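Local coordinates for uncharacterized protein (Archaeoglobus fulgidus, PDB 3LOT) that probably acts as a zinc-dependent beta-keto acid cleavage enzyme of TIM-barrel fold, working on 3-keto-5-aminohexanoate or a related substrate, at residues G16-P21 with M119-H124; E174-G179 with H203-G208; Y182-M187 with P195-Q200; R285-K288 with R293-T296. One frame throughout, in Å; residues are numbered along the deposited sequence.

Interaction 1: G16-P21 with M119-H124; sequences GAIHTP and MNFAIH
Ile18 presents its two branches to two different side chains, CG1 and CD1 to Phe121 and CG2 to Ile123, and no hydrogen bond crosses the contact. CG1 meets Phe121 CE1 at 3.8 Å. The second torsion of Ile18, 12°, nearly eclipses CD1 with CA; this unusual fold of the chain keeps CD1 close to the same ring carbons, 3.9 Å from Phe121 CE1. The phenylalanine arrives from the opposite direction and touches with CE1 and CZ. CG2 of Ile18 rests against Ile123 CG2 at 3.9 Å. Ile123 carries CG1 between its backbone N and carbonyl carbon (chi1 61°), which brings CD1 to within 3.7 Å of Ile18 O, an apolar cover on that carbonyl. With an alanine in place of Ile18, Phe121 and Ile123 would probably lose the apolar surface they share, and the phenylalanine ring could shift. The Ile18 side chain lies about 7 Å from the zinc ion and about 6 Å from the side chains of its ligands His52 and Glu262. The loop between strand 7-13 and helix 31-43 thus packs on the chain that follows strand 119-120; helix 137-144 covers Ile123 with Tyr141 and Leu142, and Phe154 of a second subunit packs on Ala122.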
# COMPACT_ATOMS: atom_id res chain seq x y z
N GLY D 16 9.11 30.21 9.92
CA GLY D 16 8.37 30.09 8.68
C GLY D 16 7.76 31.37 8.17
O GLY D 16 8.16 32.51 8.56
N ALA D 17 6.77 31.16 7.29
CA ALA D 17 6.05 32.19 6.61
C ALA D 17 4.54 31.96 6.65
O ALA D 17 3.78 32.80 6.11
CB ALA D 17 6.54 32.26 5.17
N ILE D 18 4.09 30.88 7.27
CA ILE D 18 2.68 30.52 7.22
C ILE D 18 1.94 31.16 8.37
O ILE D 18 0.99 31.93 8.16
CB ILE D 18 2.46 28.98 7.18
CG1 ILE D 18 2.80 28.41 5.79
CG2 ILE D 18 1.04 28.65 7.48
CD1 ILE D 18 3.54 29.33 4.78
N HIS D 19 2.39 30.88 9.58
CA HIS D 19 1.79 31.45 10.78
C HIS D 19 2.05 32.96 10.86
O HIS D 19 3.03 33.48 10.37
CB HIS D 19 2.27 30.72 12.06
CG HIS D 19 1.95 29.26 12.07
ND1 HIS D 19 2.91 28.28 12.31
CD2 HIS D 19 0.80 28.60 11.81
CE1 HIS D 19 2.34 27.09 12.22
NE2 HIS D 19 1.07 27.26 11.92
N THR D 20 1.11 33.68 11.44
CA THR D 20 1.26 35.13 11.55
C THR D 20 1.30 35.52 13.04
O THR D 20 0.81 34.75 13.86
CB THR D 20 0.17 35.87 10.79
OG1 THR D 20 -1.11 35.70 11.43
CG2 THR D 20 0.11 35.41 9.30
N PRO D 21 1.86 36.69 13.39
CA PRO D 21 2.05 37.09 14.79
C PRO D 21 0.86 36.99 15.69
O PRO D 21 0.97 36.55 16.85
CB PRO D 21 2.44 38.55 14.67
CG PRO D 21 3.19 38.58 13.39
CD PRO D 21 2.42 37.71 12.48
N MSE D 119 2.60 24.47 -7.10
CA MSE D 119 1.42 23.93 -6.41
C MSE D 119 0.57 25.06 -5.88
O MSE D 119 1.07 26.15 -5.64
CB MSE D 119 1.87 23.02 -5.23
CG MSE D 119 2.60 23.74 -4.13
SE MSE D 119 3.45 22.63 -2.78
CE MSE D 119 1.84 22.05 -1.83
N ASN D 120 -0.71 24.78 -5.61
CA ASN D 120 -1.49 25.64 -4.71
C ASN D 120 -0.89 25.45 -3.34
O ASN D 120 -0.36 24.40 -3.03
CB ASN D 120 -2.97 25.26 -4.72
CG ASN D 120 -3.62 25.48 -6.08
OD1 ASN D 120 -3.09 26.22 -6.92
ND2 ASN D 120 -4.78 24.88 -6.29
N PHE D 121 -0.96 26.48 -2.54
CA PHE D 121 -0.46 26.47 -1.19
C PHE D 121 -1.28 27.50 -0.46
O PHE D 121 -0.94 28.65 -0.46
CB PHE D 121 1.03 26.81 -1.18
CG PHE D 121 1.70 26.49 0.13
CD1 PHE D 121 1.14 26.89 1.35
CD2 PHE D 121 2.91 25.81 0.15
CE1 PHE D 121 1.79 26.61 2.55
CE2 PHE D 121 3.54 25.53 1.35
CZ PHE D 121 2.99 25.93 2.53
N ALA D 122 -2.41 27.05 0.10
CA ALA D 122 -3.50 27.90 0.55
C ALA D 122 -3.73 27.80 2.05
O ALA D 122 -3.86 26.71 2.59
CB ALA D 122 -4.81 27.55 -0.25
N ILE D 123 -3.73 28.97 2.71
CA ILE D 123 -4.06 29.12 4.13
C ILE D 123 -5.20 30.08 4.41
O ILE D 123 -5.45 30.44 5.55
CB ILE D 123 -2.83 29.54 4.93
CG1 ILE D 123 -2.24 30.90 4.45
CG2 ILE D 123 -1.81 28.39 4.85
CD1 ILE D 123 -0.86 31.20 5.07
N HIS D 124 -5.94 30.46 3.38
CA HIS D 124 -7.13 31.26 3.56
C HIS D 124 -8.15 30.70 4.55
O HIS D 124 -8.84 31.49 5.17
CB HIS D 124 -7.81 31.63 2.23
CG HIS D 124 -8.34 30.46 1.46
ND1 HIS D 124 -7.52 29.63 0.72
CD2 HIS D 124 -9.60 29.98 1.31
CE1 HIS D 124 -8.25 28.69 0.16
NE2 HIS D 124 -9.51 28.88 0.49

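Interaction 2: E174-G179 with H203-G208; sequences ECYDIG and HGILGG
Tyr176 and Gly208 bring their backbones to 5.2 Å between CA atoms, where the chain leaving strand 170-175 meets a type II beta turn, Ile205 to Gly208, closed by Gly208 N to Ile205 O at 2.9 Å. The packing relies on glycines: Gly208 CA lies 3.4 Å from Tyr176 O, and a CB there would collide with that oxygen, while Gly207 takes the positive phi of the turn's third position. Tyr176 holds its ring beside the backbone N (chi1 -62°) and offers an edge to Ile205, whose CG1 lies in the ring plane, 3.8 Å from Tyr176 CD2. The phenol OH makes a weak hydrogen bond to Asn115. The polar link is a water that donates to Asp177 OD2 at 3.1 Å and to Gly207 O at 2.8 Å, joining the loops without a direct bond. OD1 of Asp177 accepts Ile178 N at 3.0 Å on its anti side, 23° out of the carboxylate plane. Gly179 N bonds to Asp177 OD1 of the second subunit; the two Asp177 OD1 atoms, one from each subunit, lie close together, a like-charge approach that the Gly179 amides probably ease. The Tyr176 side chain lies about 6 Å from the zinc ion; both loops follow neighbouring parallel strands, consistent with the C-terminal, active-site end of a TIM barrel.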
# COMPACT_ATOMS: atom_id res chain seq x y z
N GLU D 174 12.26 19.60 -0.93
CA GLU D 174 11.00 19.59 -0.21
C GLU D 174 9.98 19.00 -1.17
O GLU D 174 9.88 19.46 -2.32
CB GLU D 174 10.60 21.01 0.17
CG GLU D 174 11.74 21.88 0.72
CD GLU D 174 12.39 21.35 1.98
OE1 GLU D 174 11.76 20.54 2.70
OE2 GLU D 174 13.55 21.74 2.24
N CYS D 175 9.31 17.95 -0.71
CA CYS D 175 8.26 17.31 -1.47
C CYS D 175 6.93 17.29 -0.72
O CYS D 175 6.85 16.76 0.37
CB CYS D 175 8.63 15.88 -1.80
SG CYS D 175 10.16 15.75 -2.82
N TYR D 176 5.91 17.84 -1.36
CA TYR D 176 4.57 18.00 -0.77
C TYR D 176 3.52 17.07 -1.39
O TYR D 176 2.32 17.18 -1.08
CB TYR D 176 4.05 19.43 -0.94
CG TYR D 176 4.85 20.52 -0.29
CD1 TYR D 176 6.04 20.97 -0.86
CD2 TYR D 176 4.38 21.16 0.85
CE1 TYR D 176 6.78 22.02 -0.28
CE2 TYR D 176 5.10 22.19 1.45
CZ TYR D 176 6.30 22.62 0.87
OH TYR D 176 7.02 23.62 1.47
N ASP D 177 3.96 16.19 -2.32
CA ASP D 177 3.04 15.29 -3.01
C ASP D 177 3.87 14.21 -3.75
O ASP D 177 5.09 14.35 -3.94
CB ASP D 177 2.22 16.07 -4.04
CG ASP D 177 0.80 15.58 -4.18
OD1 ASP D 177 0.46 14.40 -3.89
OD2 ASP D 177 -0.02 16.43 -4.63
N ILE D 178 3.18 13.17 -4.17
CA ILE D 178 3.79 12.05 -4.90
C ILE D 178 4.41 12.55 -6.21
O ILE D 178 5.51 12.14 -6.58
CB ILE D 178 2.79 10.93 -5.14
CG1 ILE D 178 2.22 10.44 -3.78
CG2 ILE D 178 3.44 9.77 -5.96
CD1 ILE D 178 3.29 10.00 -2.80
N GLY D 179 3.70 13.42 -6.93
CA GLY D 179 4.22 13.95 -8.19
C GLY D 179 5.55 14.65 -8.05
O GLY D 179 6.35 14.71 -8.98
N HIS D 203 3.64 17.11 5.02
CA HIS D 203 2.27 16.57 5.05
C HIS D 203 1.32 17.56 5.68
O HIS D 203 1.59 18.07 6.77
CB HIS D 203 2.27 15.23 5.82
CG HIS D 203 2.92 14.11 5.05
ND1 HIS D 203 2.19 13.17 4.34
CD2 HIS D 203 4.22 13.80 4.84
CE1 HIS D 203 3.02 12.32 3.75
NE2 HIS D 203 4.26 12.69 4.02
N GLY D 204 0.21 17.81 5.00
CA GLY D 204 -0.90 18.54 5.55
C GLY D 204 -1.12 19.93 4.98
O GLY D 204 -1.88 20.69 5.53
N ILE D 205 -0.45 20.30 3.90
CA ILE D 205 -0.69 21.58 3.26
C ILE D 205 -1.93 21.46 2.36
O ILE D 205 -2.12 20.45 1.67
CB ILE D 205 0.53 22.09 2.45
CG1 ILE D 205 1.75 22.27 3.35
CG2 ILE D 205 0.19 23.40 1.72
CD1 ILE D 205 1.55 23.17 4.52
N LEU D 206 -2.77 22.51 2.38
CA LEU D 206 -3.91 22.58 1.48
C LEU D 206 -3.28 22.92 0.13
O LEU D 206 -2.81 24.04 -0.08
CB LEU D 206 -4.94 23.61 1.95
CG LEU D 206 -6.17 23.89 1.03
CD1 LEU D 206 -6.90 22.61 0.66
CD2 LEU D 206 -7.14 24.91 1.57
N GLY D 207 -3.31 21.95 -0.80
CA GLY D 207 -2.60 22.03 -2.06
C GLY D 207 -1.61 20.89 -2.21
O GLY D 207 -1.09 20.65 -3.31
N GLY D 208 -1.35 20.20 -1.11
CA GLY D 208 -0.48 19.04 -1.09
C GLY D 208 -1.12 17.82 -0.51
O GLY D 208 -2.33 17.77 -0.27
O HOH W 1 1.12 19.29 -4.40

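Interaction 3: Y182-M187 with P195-Q200; sequences YNTAFM and PPLRLQ
Thr184 meets Leu197 and Leu199 through methyl groups alone, with no ring, amide or other flat group on either side of the contact. One atom of the helix does all the touching: Thr184 CG2 lies 4.0 Å from Leu197 CD1 and equally 4.0 Å from Leu199 CD2, set between two leucines that project from the same side of strand 197-203. Its first torsion (chi1 -59°) puts CG2 anti to the backbone N, where it meets the two leucines, while OG1 bonds back to the carbonyl of Gln180 one helical turn earlier. The hydroxyl is thereby satisfied within helix 178-189, and an apolar methyl is what the strand sees. The two leucines are approached differently. Leu197 slides past the threonine in the opposite direction; Leu199 reaches out to meet it tip to tip. Leu173 and Cys175 of strand 170-175 also touch Thr184, so the helix covers both strands, and Ala223 of helix 213-226 packs on Leu199. Strand 170-175, helix 178-189 and strand 197-203 form a beta-alpha-beta crossover, and the small buried seam is the helix-on-sheet packing by which a TIM barrel clothes its parallel strands.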
# COMPACT_ATOMS: atom_id res chain seq x y z
N TYR D 182 8.26 12.17 -7.98
CA TYR D 182 8.45 11.91 -9.40
C TYR D 182 9.30 13.00 -10.03
O TYR D 182 10.22 12.68 -10.79
CB TYR D 182 7.13 11.74 -10.15
CG TYR D 182 6.63 10.28 -10.18
CD1 TYR D 182 7.10 9.36 -11.16
CD2 TYR D 182 5.76 9.82 -9.24
CE1 TYR D 182 6.69 8.05 -11.19
CE2 TYR D 182 5.34 8.51 -9.25
CZ TYR D 182 5.78 7.63 -10.24
OH TYR D 182 5.31 6.33 -10.26
N ASN D 183 8.96 14.27 -9.73
CA ASN D 183 9.78 15.39 -10.22
C ASN D 183 11.25 15.23 -9.75
O ASN D 183 12.20 15.43 -10.54
CB ASN D 183 9.25 16.76 -9.79
CG ASN D 183 7.86 17.12 -10.36
OD1 ASN D 183 7.30 16.40 -11.20
ND2 ASN D 183 7.29 18.25 -9.85
N THR D 184 11.42 14.88 -8.46
CA THR D 184 12.74 14.67 -7.88
C THR D 184 13.56 13.58 -8.61
O THR D 184 14.75 13.80 -8.94
CB THR D 184 12.64 14.42 -6.38
OG1 THR D 184 11.99 15.56 -5.78
CG2 THR D 184 14.02 14.13 -5.77
N ALA D 185 12.91 12.44 -8.88
CA ALA D 185 13.53 11.35 -9.63
C ALA D 185 14.00 11.81 -10.99
O ALA D 185 15.11 11.51 -11.41
CB ALA D 185 12.59 10.18 -9.80
N PHE D 186 13.15 12.58 -11.67
CA PHE D 186 13.46 13.06 -12.99
C PHE D 186 14.70 13.95 -12.98
O PHE D 186 15.58 13.76 -13.80
CB PHE D 186 12.26 13.78 -13.59
CG PHE D 186 12.54 14.52 -14.87
CD1 PHE D 186 12.55 13.86 -16.08
CD2 PHE D 186 12.76 15.87 -14.85
CE1 PHE D 186 12.78 14.56 -17.27
CE2 PHE D 186 12.98 16.57 -16.02
CZ PHE D 186 12.99 15.91 -17.24
N MSE D 187 14.74 14.91 -12.07
CA MSE D 187 15.88 15.84 -11.97
C MSE D 187 17.17 15.14 -11.57
O MSE D 187 18.26 15.50 -12.03
CB MSE D 187 15.58 16.96 -10.96
CG MSE D 187 14.45 17.96 -11.35
SE MSE D 187 14.82 18.88 -13.01
CE MSE D 187 16.20 20.05 -12.27
N PRO D 195 23.66 12.81 -5.91
CA PRO D 195 23.35 11.91 -4.82
C PRO D 195 24.45 11.94 -3.79
O PRO D 195 25.53 12.35 -4.10
CB PRO D 195 23.33 10.55 -5.51
CG PRO D 195 24.34 10.67 -6.52
CD PRO D 195 24.18 12.08 -7.06
N PRO D 196 24.16 11.52 -2.56
CA PRO D 196 22.85 11.12 -2.04
C PRO D 196 21.95 12.33 -1.81
O PRO D 196 22.37 13.35 -1.29
CB PRO D 196 23.18 10.48 -0.69
CG PRO D 196 24.52 10.94 -0.36
CD PRO D 196 25.23 11.32 -1.58
N LEU D 197 20.71 12.19 -2.23
CA LEU D 197 19.77 13.26 -2.11
C LEU D 197 19.28 13.35 -0.67
O LEU D 197 19.29 12.37 0.08
CB LEU D 197 18.58 13.02 -3.04
CG LEU D 197 18.89 12.67 -4.52
CD1 LEU D 197 17.57 12.47 -5.23
CD2 LEU D 197 19.72 13.73 -5.21
N ARG D 198 18.87 14.54 -0.29
CA ARG D 198 18.19 14.78 0.97
C ARG D 198 16.79 15.24 0.67
O ARG D 198 16.61 16.32 0.14
CB ARG D 198 18.95 15.84 1.77
CG ARG D 198 18.33 16.19 3.12
CD ARG D 198 18.14 15.01 4.01
NE ARG D 198 17.78 15.44 5.36
CZ ARG D 198 17.62 14.63 6.41
NH1 ARG D 198 17.80 13.34 6.28
NH2 ARG D 198 17.28 15.11 7.61
N LEU D 199 15.80 14.44 1.07
CA LEU D 199 14.38 14.77 0.83
C LEU D 199 13.67 15.09 2.13
O LEU D 199 13.93 14.50 3.17
CB LEU D 199 13.59 13.58 0.17
CG LEU D 199 14.03 12.80 -1.08
CD1 LEU D 199 12.82 12.29 -1.92
CD2 LEU D 199 14.95 13.57 -1.95
N GLN D 200 12.70 15.97 2.06
CA GLN D 200 11.83 16.19 3.17
C GLN D 200 10.38 16.07 2.70
O GLN D 200 9.97 16.69 1.71
CB GLN D 200 12.12 17.54 3.75
CG GLN D 200 11.27 17.92 4.94
CD GLN D 200 12.12 18.62 5.95
OE1 GLN D 200 12.36 18.10 7.03
NE2 GLN D 200 12.65 19.78 5.58

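Interaction 4: R285-K288 with R293-T296; sequences RIVK and RPAT
Arg293, whose backbone packs on Val287, grips Glu299 with its guanidinium: NH1 forms a salt bridge to Glu299 OE1, and the same oxygen takes a hydrogen bond from Thr296 N. Within the segment NH1 also makes a weak bond to Pro294 O, at 3.2 Å and a bent 126°. Thr296 stands at the N-cap of helix 297-304 and its side chain caps a backbone N there; with Glu299 bonding back to Thr296 N, this is consistent with a capping box. No hydrogen bond crosses the contact; methyl and methylene groups do the touching, one of them against backbone. Val287 turns CG1 anti to its own backbone N (chi1 161°), placing that methyl 3.6 Å from Arg293 N and 3.7 Å from Arg293 CA, over the strand's main chain. Pro294 CD lies further off, 4.4 Å from Val287 CG1. The extended Lys288 chain crosses Pro294 at about a right angle, its CE 4.0 Å from Pro294 CD. Helix 276-289 therefore holds the short strand 293-294 by van der Waals contact, while the strand makes its backbone bonds with Asp6 and Val8 and the Arg293 guanidinium is paired with Glu299 of the next helix.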
# COMPACT_ATOMS: atom_id res chain seq x y z
N ARG D 285 12.63 13.42 23.75
CA ARG D 285 12.14 12.41 24.68
C ARG D 285 11.62 11.18 23.94
O ARG D 285 11.91 10.05 24.35
CB ARG D 285 11.07 12.99 25.60
CG ARG D 285 11.65 13.91 26.68
CD ARG D 285 10.65 14.14 27.79
NE ARG D 285 9.45 14.82 27.32
CZ ARG D 285 9.30 16.15 27.21
NH1 ARG D 285 10.26 17.00 27.53
NH2 ARG D 285 8.16 16.64 26.77
N ILE D 286 10.85 11.38 22.86
CA ILE D 286 10.26 10.26 22.13
C ILE D 286 11.38 9.49 21.40
O ILE D 286 11.44 8.26 21.44
CB ILE D 286 9.19 10.79 21.11
CG1 ILE D 286 7.99 11.39 21.88
CG2 ILE D 286 8.75 9.68 20.14
CD1 ILE D 286 7.05 12.20 20.94
N VAL D 287 12.27 10.21 20.75
CA VAL D 287 13.39 9.58 20.07
C VAL D 287 14.13 8.67 21.07
O VAL D 287 14.51 7.57 20.75
CB VAL D 287 14.36 10.64 19.47
CG1 VAL D 287 15.74 10.07 19.17
CG2 VAL D 287 13.73 11.28 18.21
N LYS D 288 14.34 9.14 22.29
CA LYS D 288 15.08 8.36 23.26
C LYS D 288 14.31 7.16 23.79
O LYS D 288 14.91 6.10 24.04
CB LYS D 288 15.59 9.26 24.40
CG LYS D 288 16.74 10.17 23.97
CD LYS D 288 17.12 11.12 25.12
CE LYS D 288 18.26 12.09 24.75
NZ LYS D 288 18.42 13.08 25.86
N ARG D 293 18.92 8.46 19.57
CA ARG D 293 19.34 9.75 20.14
C ARG D 293 19.44 10.80 19.06
O ARG D 293 19.60 10.46 17.87
CB ARG D 293 20.68 9.60 20.87
CG ARG D 293 21.84 9.27 19.97
CD ARG D 293 23.19 9.35 20.73
NE ARG D 293 24.27 9.02 19.83
CZ ARG D 293 24.86 9.87 19.00
NH1 ARG D 293 24.48 11.15 18.92
NH2 ARG D 293 25.83 9.43 18.21
N PRO D 294 19.31 12.07 19.44
CA PRO D 294 19.45 13.16 18.48
C PRO D 294 20.90 13.29 17.97
O PRO D 294 21.84 13.03 18.74
CB PRO D 294 19.02 14.42 19.27
CG PRO D 294 19.22 14.07 20.71
CD PRO D 294 18.96 12.55 20.79
N ALA D 295 21.05 13.61 16.67
CA ALA D 295 22.35 13.88 16.10
C ALA D 295 22.83 15.23 16.59
O ALA D 295 22.09 16.20 16.64
CB ALA D 295 22.30 13.87 14.55
N THR D 296 24.11 15.29 16.92
CA THR D 296 24.79 16.56 17.14
C THR D 296 24.96 17.33 15.81
O THR D 296 24.81 16.76 14.74
CB THR D 296 26.19 16.33 17.72
OG1 THR D 296 26.99 15.68 16.75
CG2 THR D 296 26.18 15.51 19.01

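How the interactions relate
From the N terminus, interaction 1 closes the longest loop, bringing the chain after strand 7-13 to that after strand 119-120. Interaction 2 opens later and joins the loops that follow strands 170-175 and 197-203; interaction 3 is nested inside it, closing the crossover through helix 178-189. Interaction 4 comes last, a tight turn from helix 276-289 into strand 293-294, which pairs with strand 7-13. None of the four cross. Interactions 1 and 2 touch, with Phe121 CD1 3.6 Å from Ile205 CG2, near the zinc; interactions 2 and 3 share the Cys175 to Gln200 strand pairing. Interaction 4 touches none of the others and lies across the chain's centre from interaction 1.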